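Local coordinates for Dot/Icm T4SS effector (PDB 4HFV), which is a putative Dot/Icm type IV secretion effector of Legionella pneumophila, of unestablished molecular function but possibly involved in the regulation of one effector by another, at residues A81-R85 against L106-L112; R120-A124 against L175-I179; Y127-E131 against L168-V172; L134-Y139 against Y159-I165. All coordinates share one frame; numbering follows the deposited sequence. Where two conformers were deposited one is given.

Contact 1: A81-R85 against L106-L112; sequences AYYIR and LTISLDL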
loop_
_atom_site.group_PDB
_atom_site.type_symbol
_atom_site.label_atom_id
_atom_site.label_comp_id
_atom_site.label_asym_id
_atom_site.label_seq_id
_atom_site.Cartn_x
_atom_site.Cartn_y
_atom_site.Cartn_z
ATOM N N ALA A 81 -12.855 -2.353 -15.764
ATOM C CA ALA A 81 -13.102 -3.213 -16.918
ATOM C C ALA A 81 -11.978 -4.223 -16.994
ATOM O O ALA A 81 -12.228 -5.415 -17.195
ATOM C CB ALA A 81 -13.199 -2.419 -18.232
ATOM N N TYR A 82 -10.741 -3.743 -16.833
ATOM C CA TYR A 82 -9.589 -4.636 -16.887
ATOM C C TYR A 82 -9.676 -5.701 -15.810
ATOM O O TYR A 82 -9.460 -6.866 -16.080
ATOM C CB TYR A 82 -8.282 -3.858 -16.748
ATOM C CG TYR A 82 -7.094 -4.724 -17.071
ATOM C CD1 TYR A 82 -6.528 -5.507 -16.089
ATOM C CD2 TYR A 82 -6.583 -4.813 -18.378
ATOM C CE1 TYR A 82 -5.448 -6.321 -16.358
ATOM C CE2 TYR A 82 -5.510 -5.631 -18.663
ATOM C CZ TYR A 82 -4.952 -6.385 -17.639
ATOM O OH TYR A 82 -3.878 -7.208 -17.852
ATOM N N TYR A 83 -10.021 -5.289 -14.592
ATOM C CA TYR A 83 -10.167 -6.217 -13.466
ATOM C C TYR A 83 -11.245 -7.280 -13.713
ATOM O O TYR A 83 -11.056 -8.475 -13.462
ATOM C CB TYR A 83 -10.467 -5.384 -12.194
ATOM C CG TYR A 83 -10.563 -6.156 -10.884
ATOM C CD1 TYR A 83 -9.567 -7.026 -10.471
ATOM C CD2 TYR A 83 -11.649 -5.957 -10.032
ATOM C CE1 TYR A 83 -9.671 -7.682 -9.239
ATOM C CE2 TYR A 83 -11.771 -6.605 -8.838
ATOM C CZ TYR A 83 -10.800 -7.467 -8.437
ATOM O OH TYR A 83 -10.976 -8.113 -7.232
ATOM N N ILE A 84 -12.406 -6.853 -14.177
ATOM C CA ILE A 84 -13.458 -7.831 -14.418
ATOM C C ILE A 84 -13.075 -8.758 -15.553
ATOM O O ILE A 84 -13.332 -9.957 -15.484
ATOM C CB ILE A 84 -14.810 -7.167 -14.711
ATOM C CG1 ILE A 84 -15.404 -6.664 -13.389
ATOM C CG2 ILE A 84 -15.736 -8.176 -15.394
ATOM C CD1 ILE A 84 -16.482 -5.662 -13.571
ATOM N N ARG A 85 -12.449 -8.220 -16.605
ATOM C CA ARG A 85 -11.890 -9.071 -17.677
ATOM C C ARG A 85 -10.957 -10.157 -17.094
ATOM O O ARG A 85 -11.050 -11.342 -17.426
ATOM C CB ARG A 85 -11.104 -8.206 -18.681
ATOM C CG ARG A 85 -10.458 -8.953 -19.869
ATOM C CD ARG A 85 -9.930 -7.970 -20.918
ATOM N NE ARG A 85 -9.204 -8.606 -22.028
ATOM C CZ ARG A 85 -7.929 -8.976 -21.975
ATOM N NH1 ARG A 85 -7.246 -8.776 -20.876
ATOM N NH2 ARG A 85 -7.316 -9.509 -23.033
ATOM N N LEU A 106 -14.802 -6.811 -23.560
ATOM C CA LEU A 106 -13.945 -6.048 -22.683
ATOM C C LEU A 106 -12.566 -5.835 -23.324
ATOM O O LEU A 106 -12.035 -4.735 -23.267
ATOM C CB LEU A 106 -13.829 -6.728 -21.303
ATOM C CG LEU A 106 -15.160 -6.717 -20.579
ATOM C CD1 LEU A 106 -15.107 -7.599 -19.341
ATOM C CD2 LEU A 106 -15.544 -5.312 -20.188
ATOM N N THR A 107 -12.016 -6.851 -23.992
ATOM C CA THR A 107 -10.741 -6.696 -24.666
ATOM C C THR A 107 -10.837 -5.577 -25.708
ATOM O O THR A 107 -9.952 -4.710 -25.816
ATOM C CB THR A 107 -10.375 -7.971 -25.406
ATOM O OG1 THR A 107 -10.318 -9.053 -24.467
ATOM C CG2 THR A 107 -9.066 -7.789 -26.212
ATOM N N ILE A 108 -11.912 -5.636 -26.498
ATOM C CA ILE A 108 -12.199 -4.635 -27.527
ATOM C C ILE A 108 -12.428 -3.234 -26.942
ATOM O O ILE A 108 -11.874 -2.280 -27.438
ATOM C CB ILE A 108 -13.454 -4.998 -28.391
ATOM C CG1 ILE A 108 -13.298 -6.353 -29.121
ATOM C CG2 ILE A 108 -13.733 -3.909 -29.393
ATOM C CD1 ILE A 108 -12.147 -6.405 -30.021
ATOM N N SER A 109 -13.229 -3.122 -25.892
ATOM C CA SER A 109 -13.554 -1.821 -25.310
ATOM C C SER A 109 -12.288 -1.130 -24.823
ATOM O O SER A 109 -12.138 0.084 -24.925
ATOM C CB SER A 109 -14.530 -1.968 -24.144
ATOM O OG SER A 109 -15.835 -2.309 -24.591
ATOM N N LEU A 110 -11.382 -1.927 -24.297
ATOM C CA LEU A 110 -10.131 -1.427 -23.745
ATOM C C LEU A 110 -9.043 -1.191 -24.840
ATOM O O LEU A 110 -8.006 -0.631 -24.574
ATOM C CB LEU A 110 -9.656 -2.387 -22.677
ATOM C CG LEU A 110 -10.444 -2.389 -21.355
ATOM C CD1 LEU A 110 -10.059 -3.540 -20.428
ATOM C CD2 LEU A 110 -10.262 -1.024 -20.646
ATOM N N ASP A 111 -9.299 -1.664 -26.050
ATOM C CA ASP A 111 -8.362 -1.558 -27.174
ATOM C C ASP A 111 -7.036 -2.243 -26.863
ATOM O O ASP A 111 -5.964 -1.798 -27.299
ATOM C CB ASP A 111 -8.146 -0.110 -27.640
ATOM C CG ASP A 111 -7.508 -0.032 -29.049
ATOM O OD1 ASP A 111 -7.831 -0.885 -29.918
ATOM O OD2 ASP A 111 -6.657 0.846 -29.266
ATOM N N LEU A 112 -7.131 -3.383 -26.190
ATOM C CA LEU A 112 -5.962 -4.135 -25.821
ATOM C C LEU A 112 -5.384 -4.903 -26.997
ATOM O O LEU A 112 -6.102 -5.519 -27.792
ATOM C CB LEU A 112 -6.284 -5.101 -24.671
ATOM C CG LEU A 112 -6.571 -4.467 -23.313
ATOM C CD1 LEU A 112 -7.182 -5.528 -22.417
ATOM C CD2 LEU A 112 -5.300 -3.896 -22.688
#

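Contact 2: R120-A124 against L175-I179; sequences REDLA and LRHEI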
loop_
_atom_site.group_PDB
_atom_site.type_symbol
_atom_site.label_atom_id
_atom_site.label_comp_id
_atom_site.label_asym_id
_atom_site.label_seq_id
_atom_site.Cartn_x
_atom_site.Cartn_y
_atom_site.Cartn_z
ATOM N N ARG A 120 3.397 -3.285 -15.267
ATOM C CA ARG A 120 3.170 -3.409 -13.824
ATOM C C ARG A 120 2.819 -2.065 -13.212
ATOM O O ARG A 120 2.011 -1.956 -12.265
ATOM C CB ARG A 120 4.442 -3.917 -13.140
ATOM C CG ARG A 120 4.659 -5.389 -13.295
ATOM C CD ARG A 120 5.845 -5.833 -12.434
ATOM N NE ARG A 120 7.112 -5.339 -12.962
ATOM C CZ ARG A 120 7.928 -6.050 -13.740
ATOM N NH1 ARG A 120 9.056 -5.522 -14.185
ATOM N NH2 ARG A 120 7.621 -7.293 -14.079
ATOM N N GLU A 121 3.484 -1.045 -13.730
ATOM C CA GLU A 121 3.292 0.305 -13.268
ATOM C C GLU A 121 1.834 0.697 -13.545
ATOM O O GLU A 121 1.097 1.093 -12.633
ATOM C CB GLU A 121 4.295 1.210 -13.987
ATOM C CG GLU A 121 5.746 0.686 -13.905
ATOM C CD GLU A 121 6.271 0.071 -15.212
ATOM O OE1 GLU A 121 6.712 0.855 -16.092
ATOM O OE2 GLU A 121 6.264 -1.185 -15.348
ATOM N N ASP A 122 1.416 0.527 -14.799
ATOM C CA ASP A 122 0.055 0.846 -15.204
ATOM C C ASP A 122 -0.965 0.158 -14.320
ATOM O O ASP A 122 -1.972 0.750 -13.945
ATOM C CB ASP A 122 -0.205 0.358 -16.627
ATOM C CG ASP A 122 0.638 1.075 -17.672
ATOM O OD1 ASP A 122 0.952 2.279 -17.487
ATOM O OD2 ASP A 122 0.983 0.428 -18.692
ATOM N N LEU A 123 -0.732 -1.120 -14.040
ATOM C CA LEU A 123 -1.709 -1.906 -13.314
ATOM C C LEU A 123 -1.739 -1.423 -11.894
ATOM O O LEU A 123 -2.820 -1.296 -11.293
ATOM C CB LEU A 123 -1.334 -3.377 -13.307
ATOM C CG LEU A 123 -1.645 -4.088 -14.624
ATOM C CD1 LEU A 123 -1.225 -5.543 -14.585
ATOM C CD2 LEU A 123 -3.132 -3.967 -14.920
ATOM N N ALA A 124 -0.549 -1.182 -11.347
ATOM C CA ALA A 124 -0.476 -0.658 -9.991
ATOM C C ALA A 124 -1.280 0.649 -9.905
ATOM O O ALA A 124 -2.076 0.820 -9.001
ATOM C CB ALA A 124 0.959 -0.440 -9.527
ATOM N N LEU A 175 2.347 -5.907 -7.022
ATOM C CA LEU A 175 2.903 -5.135 -8.126
ATOM C C LEU A 175 3.998 -4.166 -7.660
ATOM O O LEU A 175 5.105 -4.124 -8.263
ATOM C CB LEU A 175 1.783 -4.431 -8.925
ATOM C CG LEU A 175 0.867 -5.340 -9.766
ATOM C CD1 LEU A 175 -0.390 -4.573 -10.090
ATOM C CD2 LEU A 175 1.550 -5.792 -11.040
ATOM N N ARG A 176 3.757 -3.442 -6.564
ATOM C CA ARG A 176 4.763 -2.546 -6.016
ATOM C C ARG A 176 5.998 -3.302 -5.549
ATOM O O ARG A 176 7.127 -2.844 -5.775
ATOM C CB ARG A 176 4.181 -1.678 -4.889
ATOM C CG ARG A 176 3.332 -0.593 -5.456
ATOM C CD ARG A 176 2.704 0.310 -4.456
ATOM N NE ARG A 176 1.795 1.253 -5.126
ATOM C CZ ARG A 176 0.867 1.960 -4.477
ATOM N NH1 ARG A 176 0.755 1.849 -3.163
ATOM N NH2 ARG A 176 0.062 2.786 -5.129
ATOM N N HIS A 177 5.788 -4.486 -4.968
ATOM C CA HIS A 177 6.902 -5.370 -4.613
ATOM C C HIS A 177 7.749 -5.682 -5.853
ATOM O O HIS A 177 8.983 -5.565 -5.838
ATOM C CB HIS A 177 6.353 -6.638 -3.954
ATOM C CG HIS A 177 7.402 -7.577 -3.450
ATOM N ND1 HIS A 177 7.755 -7.650 -2.121
ATOM C CD2 HIS A 177 8.160 -8.497 -4.093
ATOM C CE1 HIS A 177 8.698 -8.566 -1.966
ATOM N NE2 HIS A 177 8.965 -9.092 -3.147
ATOM N N GLU A 178 7.079 -6.067 -6.937
ATOM C CA GLU A 178 7.794 -6.500 -8.136
ATOM C C GLU A 178 8.565 -5.363 -8.779
ATOM O O GLU A 178 9.666 -5.563 -9.289
ATOM C CB GLU A 178 6.832 -7.131 -9.142
ATOM C CG GLU A 178 6.162 -8.371 -8.616
ATOM C CD GLU A 178 5.133 -8.940 -9.582
ATOM O OE1 GLU A 178 4.970 -8.373 -10.686
ATOM O OE2 GLU A 178 4.491 -9.963 -9.230
ATOM N N ILE A 179 7.988 -4.173 -8.743
ATOM C CA ILE A 179 8.641 -2.976 -9.274
ATOM C C ILE A 179 9.934 -2.665 -8.537
ATOM O O ILE A 179 10.973 -2.320 -9.137
ATOM C CB ILE A 179 7.673 -1.778 -9.203
ATOM C CG1 ILE A 179 6.606 -1.923 -10.310
ATOM C CG2 ILE A 179 8.391 -0.445 -9.372
ATOM C CD1 ILE A 179 5.429 -0.984 -10.120
#

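Contact 3: Y127-E131 against L168-V172; sequences YSALE and LSDRV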
loop_
_atom_site.group_PDB
_atom_site.type_symbol
_atom_site.label_atom_id
_atom_site.label_comp_id
_atom_site.label_asym_id
_atom_site.label_seq_id
_atom_site.Cartn_x
_atom_site.Cartn_y
_atom_site.Cartn_z
ATOM N N TYR A 127 -5.253 -0.266 -10.453
ATOM C CA TYR A 127 -5.912 -0.953 -9.357
ATOM C C TYR A 127 -5.908 -0.103 -8.082
ATOM O O TYR A 127 -6.836 -0.189 -7.269
ATOM C CB TYR A 127 -5.257 -2.288 -9.025
ATOM C CG TYR A 127 -5.410 -3.361 -10.089
ATOM C CD1 TYR A 127 -6.525 -3.416 -10.908
ATOM C CD2 TYR A 127 -4.424 -4.336 -10.248
ATOM C CE1 TYR A 127 -6.647 -4.402 -11.869
ATOM C CE2 TYR A 127 -4.538 -5.324 -11.191
ATOM C CZ TYR A 127 -5.661 -5.353 -11.998
ATOM O OH TYR A 127 -5.789 -6.349 -12.941
ATOM N N SER A 128 -4.873 0.694 -7.897
ATOM C CA SER A 128 -4.855 1.586 -6.755
ATOM C C SER A 128 -6.012 2.593 -6.859
ATOM O O SER A 128 -6.753 2.829 -5.888
ATOM C CB SER A 128 -3.484 2.266 -6.638
ATOM O OG SER A 128 -3.445 3.148 -5.549
ATOM N N ALA A 129 -6.189 3.171 -8.052
ATOM C CA ALA A 129 -7.238 4.166 -8.255
ATOM C C ALA A 129 -8.596 3.511 -8.052
ATOM O O ALA A 129 -9.483 4.102 -7.434
ATOM C CB ALA A 129 -7.145 4.841 -9.663
ATOM N N LEU A 130 -8.748 2.278 -8.540
ATOM C CA LEU A 130 -9.983 1.553 -8.353
ATOM C C LEU A 130 -10.250 1.247 -6.881
ATOM O O LEU A 130 -11.360 1.481 -6.368
ATOM C CB LEU A 130 -9.951 0.255 -9.152
ATOM C CG LEU A 130 -11.189 -0.638 -9.125
ATOM C CD1 LEU A 130 -12.434 0.115 -9.522
ATOM C CD2 LEU A 130 -10.980 -1.833 -10.120
ATOM N N GLU A 131 -9.263 0.669 -6.203
ATOM C CA GLU A 131 -9.394 0.456 -4.756
ATOM C C GLU A 131 -9.762 1.733 -3.979
ATOM O O GLU A 131 -10.661 1.695 -3.135
ATOM C CB GLU A 131 -8.139 -0.161 -4.179
ATOM C CG GLU A 131 -8.281 -0.541 -2.713
ATOM C CD GLU A 131 -7.004 -0.412 -1.974
ATOM O OE1 GLU A 131 -5.953 -0.724 -2.584
ATOM O OE2 GLU A 131 -7.049 -0.013 -0.792
ATOM N N LEU A 168 -7.846 -6.030 -4.549
ATOM C CA LEU A 168 -7.200 -4.959 -5.288
ATOM C C LEU A 168 -5.968 -4.476 -4.524
ATOM O O LEU A 168 -4.897 -4.219 -5.099
ATOM C CB LEU A 168 -8.184 -3.812 -5.542
ATOM C CG LEU A 168 -9.234 -4.138 -6.652
ATOM C CD1 LEU A 168 -10.309 -3.109 -6.638
ATOM C CD2 LEU A 168 -8.546 -4.144 -8.007
ATOM N N SER A 169 -6.119 -4.385 -3.215
ATOM C CA SER A 169 -5.006 -4.007 -2.379
ATOM C C SER A 169 -3.889 -5.050 -2.443
ATOM O O SER A 169 -2.711 -4.708 -2.555
ATOM C CB SER A 169 -5.520 -3.792 -0.954
ATOM O OG SER A 169 -4.475 -3.837 -0.067
ATOM N N ASP A 170 -4.246 -6.329 -2.465
ATOM C CA ASP A 170 -3.219 -7.340 -2.587
ATOM C C ASP A 170 -2.474 -7.231 -3.913
ATOM O O ASP A 170 -1.247 -7.387 -3.964
ATOM C CB ASP A 170 -3.794 -8.745 -2.466
ATOM C CG ASP A 170 -4.343 -9.047 -1.098
ATOM O OD1 ASP A 170 -3.958 -8.356 -0.132
ATOM O OD2 ASP A 170 -5.133 -10.012 -0.990
ATOM N N ARG A 171 -3.199 -7.012 -5.012
ATOM C CA ARG A 171 -2.533 -6.952 -6.302
ATOM C C ARG A 171 -1.595 -5.761 -6.402
ATOM O O ARG A 171 -0.474 -5.875 -6.916
ATOM C CB ARG A 171 -3.567 -6.915 -7.436
ATOM C CG ARG A 171 -4.411 -8.142 -7.498
ATOM C CD ARG A 171 -5.444 -8.029 -8.667
ATOM N NE ARG A 171 -6.249 -9.242 -8.742
ATOM C CZ ARG A 171 -6.696 -9.788 -9.859
ATOM N NH1 ARG A 171 -6.405 -9.240 -11.034
ATOM N NH2 ARG A 171 -7.417 -10.894 -9.792
ATOM N N VAL A 172 -2.067 -4.608 -5.938
ATOM C CA VAL A 172 -1.237 -3.421 -5.866
ATOM C C VAL A 172 0.021 -3.713 -5.032
ATOM O O VAL A 172 1.133 -3.407 -5.474
ATOM C CB VAL A 172 -2.015 -2.223 -5.242
ATOM C CG1 VAL A 172 -1.102 -1.046 -4.913
ATOM C CG2 VAL A 172 -3.109 -1.772 -6.156
HETATM O O HOH W 1 -3.974 -0.887 -0.998
#

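Contact 4: L134-Y139 against Y159-I165; sequences LRSHVY and YSVVDDI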
loop_
_atom_site.group_PDB
_atom_site.type_symbol
_atom_site.label_atom_id
_atom_site.label_comp_id
_atom_site.label_asym_id
_atom_site.label_seq_id
_atom_site.Cartn_x
_atom_site.Cartn_y
_atom_site.Cartn_z
ATOM N N LEU A 134 -13.445 2.594 -4.653
ATOM C CA LEU A 134 -14.389 1.759 -3.909
ATOM C C LEU A 134 -14.449 2.121 -2.404
ATOM O O LEU A 134 -15.530 2.176 -1.787
ATOM C CB LEU A 134 -14.079 0.257 -4.118
ATOM C CG LEU A 134 -14.339 -0.317 -5.536
ATOM C CD1 LEU A 134 -13.814 -1.695 -5.632
ATOM C CD2 LEU A 134 -15.799 -0.366 -5.941
ATOM N N ARG A 135 -13.299 2.336 -1.801
ATOM C CA ARG A 135 -13.241 2.759 -0.391
ATOM C C ARG A 135 -14.018 4.059 -0.182
ATOM O O ARG A 135 -14.724 4.224 0.822
ATOM C CB ARG A 135 -11.785 2.917 0.064
ATOM C CG ARG A 135 -11.041 1.581 0.309
ATOM C CD ARG A 135 -9.763 1.807 1.205
ATOM N NE ARG A 135 -8.596 2.223 0.432
ATOM C CZ ARG A 135 -8.128 3.468 0.335
ATOM N NH1 ARG A 135 -7.062 3.707 -0.426
ATOM N NH2 ARG A 135 -8.701 4.471 0.997
ATOM N N SER A 136 -13.956 4.945 -1.173
ATOM C CA SER A 136 -14.643 6.234 -1.069
ATOM C C SER A 136 -16.163 6.049 -1.070
ATOM O O SER A 136 -16.880 6.937 -0.636
ATOM C CB SER A 136 -14.196 7.198 -2.178
ATOM O OG SER A 136 -14.921 6.957 -3.390
ATOM N N HIS A 137 -16.627 4.875 -1.524
ATOM C CA HIS A 137 -18.046 4.561 -1.597
ATOM C C HIS A 137 -18.412 3.431 -0.653
ATOM O O HIS A 137 -19.507 2.931 -0.732
ATOM C CB HIS A 137 -18.481 4.206 -3.028
ATOM C CG HIS A 137 -18.415 5.367 -3.963
ATOM N ND1 HIS A 137 -19.250 6.455 -3.847
ATOM C CD2 HIS A 137 -17.555 5.657 -4.973
ATOM C CE1 HIS A 137 -18.926 7.355 -4.759
ATOM N NE2 HIS A 137 -17.892 6.897 -5.450
ATOM N N VAL A 138 -17.514 3.080 0.270
ATOM C CA VAL A 138 -17.843 2.130 1.318
ATOM C C VAL A 138 -17.682 2.745 2.733
ATOM O O VAL A 138 -18.513 2.546 3.606
ATOM C CB VAL A 138 -16.971 0.863 1.185
ATOM C CG1 VAL A 138 -17.255 -0.116 2.325
ATOM C CG2 VAL A 138 -17.221 0.180 -0.192
ATOM N N TYR A 139 -16.604 3.481 2.953
ATOM C CA TYR A 139 -16.278 4.015 4.285
ATOM C C TYR A 139 -16.390 5.534 4.373
ATOM O O TYR A 139 -16.071 6.252 3.441
ATOM C CB TYR A 139 -14.861 3.633 4.647
ATOM C CG TYR A 139 -14.580 2.154 4.494
ATOM C CD1 TYR A 139 -15.205 1.227 5.309
ATOM C CD2 TYR A 139 -13.681 1.690 3.535
ATOM C CE1 TYR A 139 -14.925 -0.108 5.200
ATOM C CE2 TYR A 139 -13.412 0.361 3.405
ATOM C CZ TYR A 139 -14.026 -0.534 4.248
ATOM O OH TYR A 139 -13.782 -1.862 4.101
ATOM N N TYR A 159 -22.227 -9.980 -4.568
ATOM C CA TYR A 159 -21.014 -9.193 -4.680
ATOM C C TYR A 159 -20.540 -8.723 -3.283
ATOM O O TYR A 159 -21.344 -8.275 -2.470
ATOM C CB TYR A 159 -21.251 -7.992 -5.590
ATOM C CG TYR A 159 -20.042 -7.119 -5.732
ATOM C CD1 TYR A 159 -18.898 -7.570 -6.365
ATOM C CD2 TYR A 159 -20.038 -5.822 -5.217
ATOM C CE1 TYR A 159 -17.760 -6.745 -6.465
ATOM C CE2 TYR A 159 -18.946 -5.006 -5.335
ATOM C CZ TYR A 159 -17.799 -5.467 -5.964
ATOM O OH TYR A 159 -16.712 -4.601 -6.030
ATOM N N SER A 160 -19.243 -8.839 -3.018
ATOM C CA SER A 160 -18.636 -8.283 -1.799
ATOM C C SER A 160 -17.609 -7.203 -2.157
ATOM O O SER A 160 -16.509 -7.503 -2.595
ATOM C CB SER A 160 -17.946 -9.360 -0.978
ATOM O OG SER A 160 -17.305 -8.759 0.161
ATOM N N VAL A 161 -18.005 -5.945 -2.004
ATOM C CA VAL A 161 -17.136 -4.831 -2.326
ATOM C C VAL A 161 -15.887 -4.867 -1.429
ATOM O O VAL A 161 -14.782 -4.531 -1.875
ATOM C CB VAL A 161 -17.893 -3.506 -2.232
ATOM C CG1 VAL A 161 -18.338 -3.181 -0.759
ATOM C CG2 VAL A 161 -17.078 -2.337 -2.784
ATOM N N VAL A 162 -16.027 -5.338 -0.185
ATOM C CA VAL A 162 -14.843 -5.402 0.688
ATOM C C VAL A 162 -13.857 -6.459 0.216
ATOM O O VAL A 162 -12.650 -6.228 0.231
ATOM C CB VAL A 162 -15.213 -5.656 2.175
ATOM C CG1 VAL A 162 -13.970 -5.801 3.024
ATOM C CG2 VAL A 162 -16.052 -4.526 2.682
ATOM N N ASP A 163 -14.362 -7.613 -0.219
ATOM C CA ASP A 163 -13.507 -8.643 -0.810
ATOM C C ASP A 163 -12.719 -8.046 -1.977
ATOM O O ASP A 163 -11.541 -8.293 -2.136
ATOM C CB ASP A 163 -14.332 -9.818 -1.321
ATOM C CG ASP A 163 -14.730 -10.786 -0.210
ATOM O OD1 ASP A 163 -14.186 -10.698 0.913
ATOM O OD2 ASP A 163 -15.584 -11.642 -0.473
ATOM N N ASP A 164 -13.391 -7.256 -2.796
ATOM C CA ASP A 164 -12.735 -6.598 -3.919
ATOM C C ASP A 164 -11.672 -5.563 -3.491
ATOM O O ASP A 164 -10.580 -5.495 -4.067
ATOM C CB ASP A 164 -13.804 -5.951 -4.835
ATOM C CG ASP A 164 -14.038 -6.737 -6.107
ATOM O OD1 ASP A 164 -13.582 -7.906 -6.238
ATOM O OD2 ASP A 164 -14.745 -6.169 -6.966
ATOM N N ILE A 165 -11.967 -4.767 -2.471
ATOM C CA ILE A 165 -10.959 -3.844 -1.925
ATOM C C ILE A 165 -9.699 -4.570 -1.436
ATOM O O ILE A 165 -8.585 -4.178 -1.798
ATOM C CB ILE A 165 -11.566 -2.985 -0.843
ATOM C CG1 ILE A 165 -12.505 -1.972 -1.500
ATOM C CG2 ILE A 165 -10.458 -2.229 -0.018
ATOM C CD1 ILE A 165 -13.574 -1.416 -0.570
#

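Contact 1: A81-R85 against L106-L112
The hydroxyl OG1 of T107 is gripped by R85: NE donates to OG1 over 2.7 Å, nearly straight at 171° and lying in the guanidinium plane. NH2 of R85 adds a weak bond to the same oxygen, and Y103 O, one turn earlier, is a further weak partner. R85 gets there because its chain is extended from CG to NE, with CG anti to the backbone N (chi1 -180°), so that it spans the gap between the helices. L112 meets it from the opposite direction and lays CD1 over one guanidinium face, 3.6 Å from R85 CZ. The flat group is thus held by its edge on a hydroxyl and by a face on a methyl. The rest of the contact is apolar. L110 CD1 packs 4.0 Å from A81 CB and also reaches the backbone N of Y82, while L106 CD1 fits against I84 CG2. D111, with positive phi, forms a Schellman motif after the helix, and the chain then brings L112 back to R85. Helix 70-90 is sandwiched here: Y83 leaves the contact for helices 120-136 and 161-188, I84 also rests on helix 49-64, and Y82 reaches P118 and L123.

Contact 2: R120-A124 against L175-I179
Helices 120-136 and 161-188 run antiparallel here, the axes of the two short segments passing 9.5 Å apart at 150° between their N-to-C directions, with A124 and L175 nearest by CA. L175 fills the space between them with its two methyls spread apart. CD1 lies 3.6 Å from L123 CB and equally near the backbone N of A124, while CD2 turns to the aliphatic start of R120, 3.9 Å from its CG. A124 brings only a methyl, its CB 4.1 Å from L175 CB, which lets the backbones come close at this level. Toward the outer end, I179 sets CD1 against the backbone of E121, 4.0 Å from its CA. R120 crosses E178 at about a right angle, its chain bent at chi3 (-70°). CD of R120, not the charged end, approaches the carboxylate, 3.2 Å from E178 OE1; the nearest charged atoms, R120 NE and E178 OE1, stay 4.4 Å apart, beyond a salt bridge. The other oxygen of E178 is paired with K174 instead. E121 and A124 also pack on R145 of the second subunit. This is the outer part of an antiparallel helix pair, apolar between the helices, with charged side chains at its margins, and it carries R176, whose NH1 hydrogen-bonds a succinate, probably from the crystallisation liquor.

Contact 3: Y127-E131 against L168-V172
Y127 and L168 lie at the heart of an antiparallel helix pair, with the segment axes 9.0 Å apart and 153° between their directions. The tight part is apolar. L168 crosses the tyrosine at about a right angle and sets CD2 3.6 Å from Y127 CD1, while its other methyl, CD1, meets L130 CG at the same 3.6 Å. V172 wedges CG2 between Y127 and S128, 3.6 Å from Y127 CB and close to the backbone N of S128. CG of Y127 is anti to its carbonyl carbon (chi1 -68°), which carries the ring out along R171. CB and CD of R171 pack obliquely on the CD2 and CE2 side of the ring, and the ring and guanidinium planes stand 84° apart. Y127 OH comes within 3.5 Å of R171 NH1, at the guanidinium edge, near its plane; the arginine's charge is met by salt bridges to E167 and D86, which should fix its rotation.

Across from this, the E131 and S169 side is looser and wetter. E131 packs its CB on L168 CB, then bends at chi2 to bring its carboxylate beside S169, while OE2 is paired with R135. S169 lies in the succinate site, with H173 of the second subunit against it, and its OG makes a weak bond to the succinate. One water bridges the gap: it donates to E131 OE1 over a short 2.5 Å and is hydrogen-bonded to S169 OG at 3.1 Å.

Contact 4: L134-Y139 against Y159-I165
The turn at the close of helix 120-136 meets the start of helix 161-188, where S160 is the N-cap and its OG accepts from D163 N; V138 and V161 join the two ends. Their side chains reach toward each other tip to tip, V138 CG2 lying 3.6 Å from V161 CG1 and as near to its CG2. V161 puts CG1 between its backbone N and carbonyl carbon (chi1 66°), which sets both methyls toward V138. L134 slides past V161 in the opposite direction, CD2 3.9 Å from V161 CG2. I165 fills the middle: CG1 lies 3.8 Å from L134 CB, and CG2 lies 3.9 Å from CG of R135, whose charged end pairs with E131. Farther along, Y139 crosses V162 at about a right angle, its OH 3.8 Å from V162 CG2. I180 of the second subunit packs on Y139, V162 and I165. Y159 OH donates over 2.7 Å to D164 OD2, meeting it on the anti side and 33° out of the carboxylate plane, while Y83 takes the other oxygen of D164. No hydrogen bond links the two segments: those of Y159 and S160 stay within 159-165, and the join rests on apolar packing.

Overall arrangement
Contacts 2, 3 and 4 run along one antiparallel pair, helices 120-136 and 161-188, with contact 4 nested in the loop closed by contact 3 and both within that of contact 2. Contacts 3 and 4 are buried; contacts 1 and 2 are partly buried, contact 2 lying with its centre about 17 Å from the chain centre and being more charged. All three along the pair touch the second subunit, whereas contact 1 does not. Contact 1 joins helices 70-90 and 101-109 and alone has direct hydrogen bonds between its segments; contact 3 uses a water. Contact 1 nevertheless meets contact 3, where Y82 packs on Y127 and Y83 touches L168 and R171.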